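Side-chain contacts in N-acylglucosamine 2-epimerase (Marinomonas mediterranea, PDB 5X32), which catalyses the reversible isomerisation of D-mannose to D-fructose and, less efficiently, of D-lyxose to D-xylulose: residues T10-H15 and T339-S344; A21-T26 and I59-Q64; V313-F318 and M382-E387. All coordinates share one frame; numbering follows the deposited sequence.

Contact 1. Residues T10-H15 and T339-S344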
loop_
_atom_site.group_PDB
_atom_site.type_symbol
_atom_site.label_atom_id
_atom_site.label_comp_id
_atom_site.label_asym_id
_atom_site.label_seq_id
_atom_site.Cartn_x
_atom_site.Cartn_y
_atom_site.Cartn_z
ATOM N N THR A 10 -3.245 -16.906 15.690
ATOM C CA THR A 10 -4.646 -16.777 16.056
ATOM C C THR A 10 -5.098 -15.332 16.069
ATOM O O THR A 10 -6.150 -15.010 15.476
ATOM C CB THR A 10 -4.928 -17.395 17.426
ATOM O OG1 THR A 10 -4.729 -18.809 17.347
ATOM C CG2 THR A 10 -6.344 -17.163 17.818
ATOM N N PHE A 11 -4.308 -14.457 16.709
ATOM C CA PHE A 11 -4.724 -13.063 16.783
ATOM C C PHE A 11 -4.816 -12.418 15.410
ATOM O O PHE A 11 -5.836 -11.799 15.078
ATOM C CB PHE A 11 -3.806 -12.211 17.621
ATOM C CG PHE A 11 -4.092 -10.756 17.465
ATOM C CD1 PHE A 11 -5.226 -10.209 18.040
ATOM C CD2 PHE A 11 -3.274 -9.944 16.718
ATOM C CE1 PHE A 11 -5.528 -8.881 17.890
ATOM C CE2 PHE A 11 -3.572 -8.612 16.566
ATOM C CZ PHE A 11 -4.700 -8.081 17.152
ATOM N N LEU A 12 -3.741 -12.554 14.630
ATOM C CA LEU A 12 -3.654 -11.919 13.323
ATOM C C LEU A 12 -4.797 -12.362 12.413
ATOM O O LEU A 12 -5.424 -11.534 11.741
ATOM C CB LEU A 12 -2.299 -12.211 12.682
ATOM C CG LEU A 12 -1.160 -11.472 13.400
ATOM C CD1 LEU A 12 0.207 -12.023 12.998
ATOM C CD2 LEU A 12 -1.223 -9.959 13.179
ATOM N N GLU A 13 -5.083 -13.662 12.424
ATOM C CA GLU A 13 -6.176 -14.211 11.629
ATOM C C GLU A 13 -7.534 -13.704 12.106
ATOM O O GLU A 13 -8.437 -13.448 11.293
ATOM C CB GLU A 13 -6.136 -15.730 11.672
ATOM C CG GLU A 13 -5.211 -16.303 10.624
ATOM C CD GLU A 13 -4.949 -17.779 10.825
ATOM O OE1 GLU A 13 -5.555 -18.361 11.757
ATOM O OE2 GLU A 13 -4.170 -18.359 10.026
ATOM N N ALA A 14 -7.668 -13.564 13.428
ATOM C CA ALA A 14 -8.903 -13.080 14.041
ATOM C C ALA A 14 -9.188 -11.641 13.624
ATOM O O ALA A 14 -10.321 -11.290 13.238
ATOM C CB ALA A 14 -8.814 -13.185 15.525
ATOM N N HIS A 15 -8.146 -10.816 13.704
ATOM C CA HIS A 15 -8.231 -9.408 13.348
ATOM C C HIS A 15 -8.537 -9.206 11.873
ATOM O O HIS A 15 -9.357 -8.345 11.499
ATOM C CB HIS A 15 -6.941 -8.694 13.703
ATOM C CG HIS A 15 -6.867 -7.305 13.165
ATOM N ND1 HIS A 15 -7.547 -6.251 13.731
ATOM C CD2 HIS A 15 -6.231 -6.806 12.080
ATOM C CE1 HIS A 15 -7.316 -5.154 13.033
ATOM N NE2 HIS A 15 -6.525 -5.465 12.022
ATOM N N THR A 339 4.706 -2.023 20.610
ATOM C CA THR A 339 4.239 -0.654 20.857
ATOM C C THR A 339 3.269 -0.192 19.768
ATOM O O THR A 339 2.255 0.450 20.045
ATOM C CB THR A 339 5.407 0.347 20.975
ATOM O OG1 THR A 339 6.227 0.262 19.805
ATOM C CG2 THR A 339 6.240 0.020 22.198
ATOM N N LEU A 340 3.584 -0.514 18.521
ATOM C CA LEU A 340 2.743 -0.105 17.406
ATOM C C LEU A 340 1.384 -0.798 17.455
ATOM O O LEU A 340 0.343 -0.159 17.269
ATOM C CB LEU A 340 3.456 -0.379 16.086
ATOM C CG LEU A 340 4.636 0.568 15.867
ATOM C CD1 LEU A 340 5.614 0.000 14.849
ATOM C CD2 LEU A 340 4.109 1.929 15.416
ATOM N N TRP A 341 1.390 -2.097 17.740
ATOM C CA TRP A 341 0.131 -2.797 17.936
ATOM C C TRP A 341 -0.653 -2.263 19.148
ATOM O O TRP A 341 -1.874 -2.163 19.093
ATOM C CB TRP A 341 0.364 -4.299 18.084
ATOM C CG TRP A 341 0.254 -5.036 16.788
ATOM C CD1 TRP A 341 1.277 -5.602 16.082
ATOM C CD2 TRP A 341 -0.948 -5.275 16.019
ATOM N NE1 TRP A 341 0.792 -6.181 14.925
ATOM C CE2 TRP A 341 -0.567 -5.998 14.865
ATOM C CE3 TRP A 341 -2.307 -4.960 16.202
ATOM C CZ2 TRP A 341 -1.493 -6.409 13.895
ATOM C CZ3 TRP A 341 -3.231 -5.371 15.220
ATOM C CH2 TRP A 341 -2.814 -6.083 14.091
ATOM N N GLU A 342 0.027 -1.940 20.245
ATOM C CA GLU A 342 -0.679 -1.428 21.422
ATOM C C GLU A 342 -1.382 -0.128 21.081
ATOM O O GLU A 342 -2.589 0.004 21.302
ATOM C CB GLU A 342 0.271 -1.249 22.604
ATOM C CG GLU A 342 0.578 -2.574 23.285
ATOM C CD GLU A 342 1.780 -2.519 24.228
ATOM O OE1 GLU A 342 2.273 -1.406 24.540
ATOM O OE2 GLU A 342 2.241 -3.608 24.641
ATOM N N PHE A 343 -0.647 0.807 20.489
ATOM C CA PHE A 343 -1.269 2.061 20.086
ATOM C C PHE A 343 -2.466 1.799 19.165
ATOM O O PHE A 343 -3.533 2.404 19.332
ATOM C CB PHE A 343 -0.269 2.966 19.363
ATOM C CG PHE A 343 -0.914 4.157 18.706
ATOM C CD1 PHE A 343 -1.244 5.280 19.438
ATOM C CD2 PHE A 343 -1.248 4.127 17.359
ATOM C CE1 PHE A 343 -1.849 6.373 18.838
ATOM C CE2 PHE A 343 -1.847 5.212 16.760
ATOM C CZ PHE A 343 -2.150 6.339 17.507
ATOM N N SER A 344 -2.280 0.891 18.206
ATOM C CA SER A 344 -3.324 0.568 17.238
ATOM C C SER A 344 -4.603 -0.020 17.861
ATOM O O SER A 344 -5.730 0.369 17.518
ATOM C CB SER A 344 -2.767 -0.403 16.196
ATOM O OG SER A 344 -1.757 0.223 15.429
#
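Trp341 carries the contact from the 339-344 side: the benzo half of its indole meets Phe11, Leu12 and His15, and its CA is still 10.9 Å from the CA of Leu12. The Phe11 ring meets one indole face with its edge, CE2 3.5 Å from Trp341 CZ3. Planes at 81° make this a T-shaped pair with Phe11 as the edge partner. The roles reverse at His15. Here the rim of the indole, led by Trp341 CH2, points at the imidazole face 4.0 Å from His15 CD2, with the planes at 90°. Phe11 and His15 sit one helical turn apart and share a first torsion, CG anti to the backbone N (chi1 near 170°), which turns both rings to the same side of their helix. Leu12 fills in beside them, its CD2 branch 3.6 Å from Trp341 CZ2.

The family fold is an (alpha/alpha)6 barrel, and helices 9-23 and 331-347 are neighbours in its outer layer, running in roughly the same direction. Their local axes stay 14.6 Å apart, so the interface is bridged by side chains without backbone contact. Cys385 of the inner helix 379-390 touches Leu12, His15 and Trp341 from the inner layer of the barrel. A leucine in place of Trp341 would probably leave the Phe11 edge without its aromatic face and the His15 face without its edge partner, opening a gap between the helices.

A turn further on, Ser344 folds back on its own helix: its OG bonds Leu340 O at 2.8 Å, on the face of that carbonyl opposite the one used by Ser344 N.

Contact 2. Residues A21-T26 and I59-Q64; sequences AFYFPT and IFNFAQ
Phe24 and Phe62 meet through ring atoms, CD1 of Phe24 lying 3.6 Å from CE1 of Phe62. The centroids are 5.8 Å apart, the planes inclined at 68°. Phe24 is the first residue to depart from helical backbone angles after helix 9-23. With CG anti to its backbone N (chi1 -168°), its ring is placed against Phe62 of helix 52-69. On the other side, Phe62 has CG anti to its carbonyl carbon (chi1 -71°), which sends the ring out to meet it. Pro25, preceded by a cis peptide bond, sets its CB 4.0 Å above the centre of the Phe24 ring.

The second pair is looser. Asn61 ND2 comes obliquely to the Tyr23 ring, 4.4 Å from CD2, without a hydrogen bond between them; ND2 bonds Thr377 O instead, and Tyr23 OH bonds Ser372 OG.

The contact thus joins the C-terminal end of the outer helix 9-23 to the inner helix 52-69 of the barrel. Phe62 also packs on Ala77 and Ala78 of helix 72-89, while Asn61 touches Tyr379 and Met382 of helix 379-390.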
loop_
_atom_site.group_PDB
_atom_site.type_symbol
_atom_site.label_atom_id
_atom_site.label_comp_id
_atom_site.label_asym_id
_atom_site.label_seq_id
_atom_site.Cartn_x
_atom_site.Cartn_y
_atom_site.Cartn_z
ATOM N N ALA A 21 -15.044 -8.790 7.808
ATOM C CA ALA A 21 -16.465 -8.783 8.139
ATOM C C ALA A 21 -17.048 -7.374 8.140
ATOM O O ALA A 21 -18.248 -7.224 7.950
ATOM C CB ALA A 21 -16.701 -9.450 9.454
ATOM N N PHE A 22 -16.234 -6.348 8.410
ATOM C CA PHE A 22 -16.740 -4.965 8.294
ATOM C C PHE A 22 -17.119 -4.596 6.857
ATOM O O PHE A 22 -18.062 -3.834 6.654
ATOM C CB PHE A 22 -15.732 -3.932 8.813
ATOM C CG PHE A 22 -16.096 -2.495 8.474
ATOM C CD1 PHE A 22 -16.991 -1.788 9.251
ATOM C CD2 PHE A 22 -15.536 -1.860 7.371
ATOM C CE1 PHE A 22 -17.319 -0.473 8.939
ATOM C CE2 PHE A 22 -15.867 -0.551 7.049
ATOM C CZ PHE A 22 -16.754 0.141 7.837
ATOM N N TYR A 23 -16.366 -5.097 5.874
ATOM C CA TYR A 23 -16.554 -4.716 4.460
ATOM C C TYR A 23 -17.508 -5.661 3.699
ATOM O O TYR A 23 -18.216 -5.249 2.775
ATOM C CB TYR A 23 -15.193 -4.668 3.719
ATOM C CG TYR A 23 -14.257 -3.528 4.091
ATOM C CD1 TYR A 23 -14.473 -2.238 3.619
ATOM C CD2 TYR A 23 -13.130 -3.753 4.871
ATOM C CE1 TYR A 23 -13.612 -1.186 3.950
ATOM C CE2 TYR A 23 -12.244 -2.704 5.208
ATOM C CZ TYR A 23 -12.490 -1.428 4.742
ATOM O OH TYR A 23 -11.627 -0.400 5.059
ATOM N N PHE A 24 -17.490 -6.934 4.076
ATOM C CA PHE A 24 -18.294 -7.966 3.425
ATOM C C PHE A 24 -19.552 -8.233 4.256
ATOM O O PHE A 24 -19.462 -8.356 5.485
ATOM C CB PHE A 24 -17.472 -9.247 3.240
ATOM C CG PHE A 24 -18.107 -10.259 2.328
ATOM C CD1 PHE A 24 -18.174 -10.044 0.957
ATOM C CD2 PHE A 24 -18.618 -11.441 2.842
ATOM C CE1 PHE A 24 -18.758 -10.978 0.116
ATOM C CE2 PHE A 24 -19.198 -12.386 2.009
ATOM C CZ PHE A 24 -19.271 -12.153 0.642
ATOM N N PRO A 25 -20.732 -8.292 3.595
ATOM C CA PRO A 25 -20.939 -8.175 2.144
ATOM C C PRO A 25 -21.361 -6.780 1.675
ATOM O O PRO A 25 -21.700 -6.621 0.495
ATOM C CB PRO A 25 -22.080 -9.151 1.896
ATOM C CG PRO A 25 -22.934 -8.935 3.129
ATOM C CD PRO A 25 -21.975 -8.711 4.273
ATOM N N THR A 26 -21.303 -5.792 2.566
ATOM C CA THR A 26 -21.750 -4.431 2.275
ATOM C C THR A 26 -21.088 -3.761 1.054
ATOM O O THR A 26 -21.740 -2.997 0.341
ATOM C CB THR A 26 -21.508 -3.520 3.494
ATOM O OG1 THR A 26 -21.952 -4.195 4.675
ATOM C CG2 THR A 26 -22.260 -2.206 3.361
ATOM N N ILE A 59 -9.905 -5.901 -4.735
ATOM C CA ILE A 59 -9.528 -7.137 -5.389
ATOM C C ILE A 59 -8.445 -7.795 -4.568
ATOM O O ILE A 59 -8.550 -8.986 -4.248
ATOM C CB ILE A 59 -9.053 -6.903 -6.828
ATOM C CG1 ILE A 59 -10.275 -6.617 -7.714
ATOM C CG2 ILE A 59 -8.297 -8.123 -7.353
ATOM C CD1 ILE A 59 -9.944 -6.109 -9.082
ATOM N N PHE A 60 -7.445 -7.015 -4.166
ATOM C CA PHE A 60 -6.437 -7.536 -3.248
ATOM C C PHE A 60 -7.060 -8.133 -1.969
ATOM O O PHE A 60 -6.697 -9.241 -1.555
ATOM C CB PHE A 60 -5.446 -6.427 -2.871
ATOM C CG PHE A 60 -4.436 -6.849 -1.857
ATOM C CD1 PHE A 60 -4.704 -6.747 -0.505
ATOM C CD2 PHE A 60 -3.229 -7.391 -2.257
ATOM C CE1 PHE A 60 -3.768 -7.163 0.421
ATOM C CE2 PHE A 60 -2.296 -7.802 -1.333
ATOM C CZ PHE A 60 -2.561 -7.685 0.001
ATOM N N ASN A 61 -7.997 -7.403 -1.362
ATOM C CA ASN A 61 -8.679 -7.875 -0.162
ATOM C C ASN A 61 -9.230 -9.270 -0.337
ATOM O O ASN A 61 -8.823 -10.216 0.344
ATOM C CB ASN A 61 -9.861 -6.976 0.199
ATOM C CG ASN A 61 -9.461 -5.704 0.897
ATOM O OD1 ASN A 61 -8.316 -5.234 0.791
ATOM N ND2 ASN A 61 -10.423 -5.119 1.624
ATOM N N PHE A 62 -10.144 -9.401 -1.293
ATOM C CA PHE A 62 -10.921 -10.633 -1.388
ATOM C C PHE A 62 -10.052 -11.771 -1.890
ATOM O O PHE A 62 -10.213 -12.913 -1.459
ATOM C CB PHE A 62 -12.138 -10.432 -2.283
ATOM C CG PHE A 62 -13.187 -9.561 -1.660
ATOM C CD1 PHE A 62 -13.879 -9.986 -0.539
ATOM C CD2 PHE A 62 -13.474 -8.315 -2.187
ATOM C CE1 PHE A 62 -14.846 -9.192 0.045
ATOM C CE2 PHE A 62 -14.424 -7.511 -1.610
ATOM C CZ PHE A 62 -15.122 -7.954 -0.492
ATOM N N ALA A 63 -9.102 -11.457 -2.765
ATOM C CA ALA A 63 -8.190 -12.489 -3.241
ATOM C C ALA A 63 -7.349 -13.046 -2.096
ATOM O O ALA A 63 -7.320 -14.255 -1.876
ATOM C CB ALA A 63 -7.309 -11.955 -4.339
ATOM N N GLN A 64 -6.688 -12.160 -1.356
ATOM C CA GLN A 64 -5.858 -12.579 -0.227
ATOM C C GLN A 64 -6.675 -13.366 0.817
ATOM O O GLN A 64 -6.212 -14.396 1.357
ATOM C CB GLN A 64 -5.209 -11.358 0.413
ATOM C CG GLN A 64 -4.112 -10.726 -0.427
ATOM C CD GLN A 64 -2.972 -11.665 -0.660
ATOM O OE1 GLN A 64 -2.496 -12.325 0.266
ATOM N NE2 GLN A 64 -2.533 -11.755 -1.906
#

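Contact 3. Residues V313-F318 and M382-E387; sequences VQAESF and MGACYE
Two neighbouring inner helices of the (alpha/alpha)6 barrel, 311-328 and 379-390, pack here beside the probable active site. Their local axes run almost parallel, at 12°, and approach to 8.6 Å. Small residues permit this spacing: Ala315 and Ala384 face each other, their CA atoms 6.0 Å apart and their CB atoms 4.1 Å apart. The methyl of Ala384 also lies against the backbone of the other helix, 3.5 Å from Ala315 O.

Phe318 closes one side of the alanine pair. Its CG sits between the backbone N and the carbonyl carbon (chi1 72°), which swings the ring back along its own helix and across to the other one. CE1 reaches the Ala384 methyl at 3.4 Å, while CZ lies 4.3 Å from Cys385 SG. No hydrogen bond crosses between the segments; the side-chain contacts are apolar, made by methyls, the ring and Cys385 SG.

Glu316 links this packing to the catalytic region. Its OE2 bonds ND1 of His380, a proton donor/acceptor by similarity, and its OE1 forms a salt bridge with Lys257. The Glu316 carboxylate therefore probably helps to set the rotation of the His380 ring.

The Phe318 ring is also faced from within its own helix, where the carbonyl oxygen Ala315 O stands 3.4 Å above the ring plane of Phe318, over its centre.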
loop_
_atom_site.group_PDB
_atom_site.type_symbol
_atom_site.label_atom_id
_atom_site.label_comp_id
_atom_site.label_asym_id
_atom_site.label_seq_id
_atom_site.Cartn_x
_atom_site.Cartn_y
_atom_site.Cartn_z
ATOM N N VAL A 313 0.292 4.168 8.218
ATOM C CA VAL A 313 1.618 4.401 8.784
ATOM C C VAL A 313 1.905 3.442 9.948
ATOM O O VAL A 313 2.966 2.798 10.006
ATOM C CB VAL A 313 1.749 5.848 9.263
ATOM C CG1 VAL A 313 3.028 6.034 10.071
ATOM C CG2 VAL A 313 1.674 6.815 8.075
ATOM N N GLN A 314 0.925 3.308 10.837
ATOM C CA GLN A 314 1.004 2.350 11.932
ATOM C C GLN A 314 1.162 0.921 11.420
ATOM O O GLN A 314 1.960 0.134 11.954
ATOM C CB GLN A 314 -0.242 2.471 12.808
ATOM C CG GLN A 314 -0.164 3.434 13.995
ATOM C CD GLN A 314 0.542 4.750 13.716
ATOM O OE1 GLN A 314 1.666 4.935 14.150
ATOM N NE2 GLN A 314 -0.111 5.669 13.014
ATOM N N ALA A 315 0.438 0.597 10.354
ATOM C CA ALA A 315 0.417 -0.777 9.876
ATOM C C ALA A 315 1.697 -1.131 9.107
ATOM O O ALA A 315 2.348 -2.142 9.394
ATOM C CB ALA A 315 -0.836 -1.032 9.013
ATOM N N GLU A 316 2.080 -0.291 8.159
ATOM C CA GLU A 316 3.293 -0.542 7.390
ATOM C C GLU A 316 4.481 -0.599 8.367
ATOM O O GLU A 316 5.415 -1.412 8.197
ATOM C CB GLU A 316 3.500 0.543 6.333
ATOM C CG GLU A 316 2.375 0.587 5.286
ATOM C CD GLU A 316 2.369 -0.590 4.298
ATOM O OE1 GLU A 316 3.457 -1.103 3.939
ATOM O OE2 GLU A 316 1.256 -1.031 3.915
ATOM N N SER A 317 4.424 0.233 9.415
ATOM C CA SER A 317 5.513 0.241 10.382
ATOM C C SER A 317 5.554 -1.029 11.221
ATOM O O SER A 317 6.648 -1.512 11.520
ATOM C CB SER A 317 5.443 1.464 11.285
ATOM O OG SER A 317 5.691 2.635 10.527
ATOM N N PHE A 318 4.413 -1.598 11.617
ATOM C CA PHE A 318 4.564 -2.835 12.386
ATOM C C PHE A 318 4.922 -4.027 11.465
ATOM O O PHE A 318 5.527 -5.009 11.924
ATOM C CB PHE A 318 3.329 -3.136 13.270
ATOM C CG PHE A 318 2.090 -3.584 12.537
ATOM C CD1 PHE A 318 2.028 -4.824 11.921
ATOM C CD2 PHE A 318 0.938 -2.810 12.577
ATOM C CE1 PHE A 318 0.859 -5.252 11.276
ATOM C CE2 PHE A 318 -0.225 -3.233 11.964
ATOM C CZ PHE A 318 -0.265 -4.455 11.302
ATOM N N MET A 382 -4.621 -5.219 6.453
ATOM C CA MET A 382 -4.674 -6.648 6.234
ATOM C C MET A 382 -3.402 -7.151 5.592
ATOM O O MET A 382 -2.901 -8.195 5.982
ATOM C CB MET A 382 -5.892 -7.051 5.413
ATOM C CG MET A 382 -7.159 -7.012 6.222
ATOM S SD MET A 382 -8.598 -7.603 5.330
ATOM C CE MET A 382 -8.908 -6.208 4.255
ATOM N N GLY A 383 -2.864 -6.401 4.640
ATOM C CA GLY A 383 -1.589 -6.755 4.041
ATOM C C GLY A 383 -0.478 -6.903 5.078
ATOM O O GLY A 383 0.275 -7.896 5.059
ATOM N N ALA A 384 -0.394 -5.952 6.008
ATOM C CA ALA A 384 0.644 -6.009 7.041
ATOM C C ALA A 384 0.495 -7.266 7.874
ATOM O O ALA A 384 1.495 -7.994 8.111
ATOM C CB ALA A 384 0.597 -4.761 7.946
ATOM N N CYS A 385 -0.751 -7.556 8.271
ATOM C CA CYS A 385 -1.002 -8.774 9.026
ATOM C C CYS A 385 -0.594 -10.017 8.222
ATOM O O CYS A 385 0.059 -10.911 8.768
ATOM C CB CYS A 385 -2.464 -8.870 9.420
ATOM S SG CYS A 385 -3.030 -7.635 10.603
ATOM N N TYR A 386 -0.949 -10.058 6.932
ATOM C CA TYR A 386 -0.644 -11.195 6.044
ATOM C C TYR A 386 0.846 -11.461 5.948
ATOM O O TYR A 386 1.286 -12.631 5.965
ATOM C CB TYR A 386 -1.208 -10.957 4.639
ATOM C CG TYR A 386 -2.704 -11.192 4.489
ATOM C CD1 TYR A 386 -3.334 -12.297 5.064
ATOM C CD2 TYR A 386 -3.490 -10.281 3.796
ATOM C CE1 TYR A 386 -4.713 -12.493 4.919
ATOM C CE2 TYR A 386 -4.846 -10.458 3.665
ATOM C CZ TYR A 386 -5.451 -11.561 4.222
ATOM O OH TYR A 386 -6.795 -11.703 4.062
ATOM N N GLU A 387 1.633 -10.390 5.850
ATOM C CA GLU A 387 3.054 -10.608 5.717
ATOM C C GLU A 387 3.690 -11.012 7.035
ATOM O O GLU A 387 4.606 -11.837 7.027
ATOM C CB GLU A 387 3.768 -9.390 5.138
ATOM C CG GLU A 387 5.120 -9.815 4.611
ATOM C CD GLU A 387 5.174 -9.748 3.112
ATOM O OE1 GLU A 387 4.151 -9.376 2.491
ATOM O OE2 GLU A 387 6.197 -10.190 2.548
#

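From the N terminus, helix 9-23 and the turn that follows it supply the first half of two contacts. Residues 10-15 open contact 1 and residues 21-26 open contact 2, which closes early, at 59-64, so that its whole span falls within that of contact 1. Contact 3 opens much later, at 313-318. Contact 1 then closes at 339-344, before contact 3 finds its partner at 382-387, so these two cross, whereas contacts 2 and 3 follow in series. Contact 1 ties the first helix to 331-347, contact 2 the first two helices to each other, contact 3 the late inner helices 311-328 and 379-390. Contacts 1 and 3 touch through Trp341 and Phe318, contacts 2 and 3 through Gln64 and Tyr386.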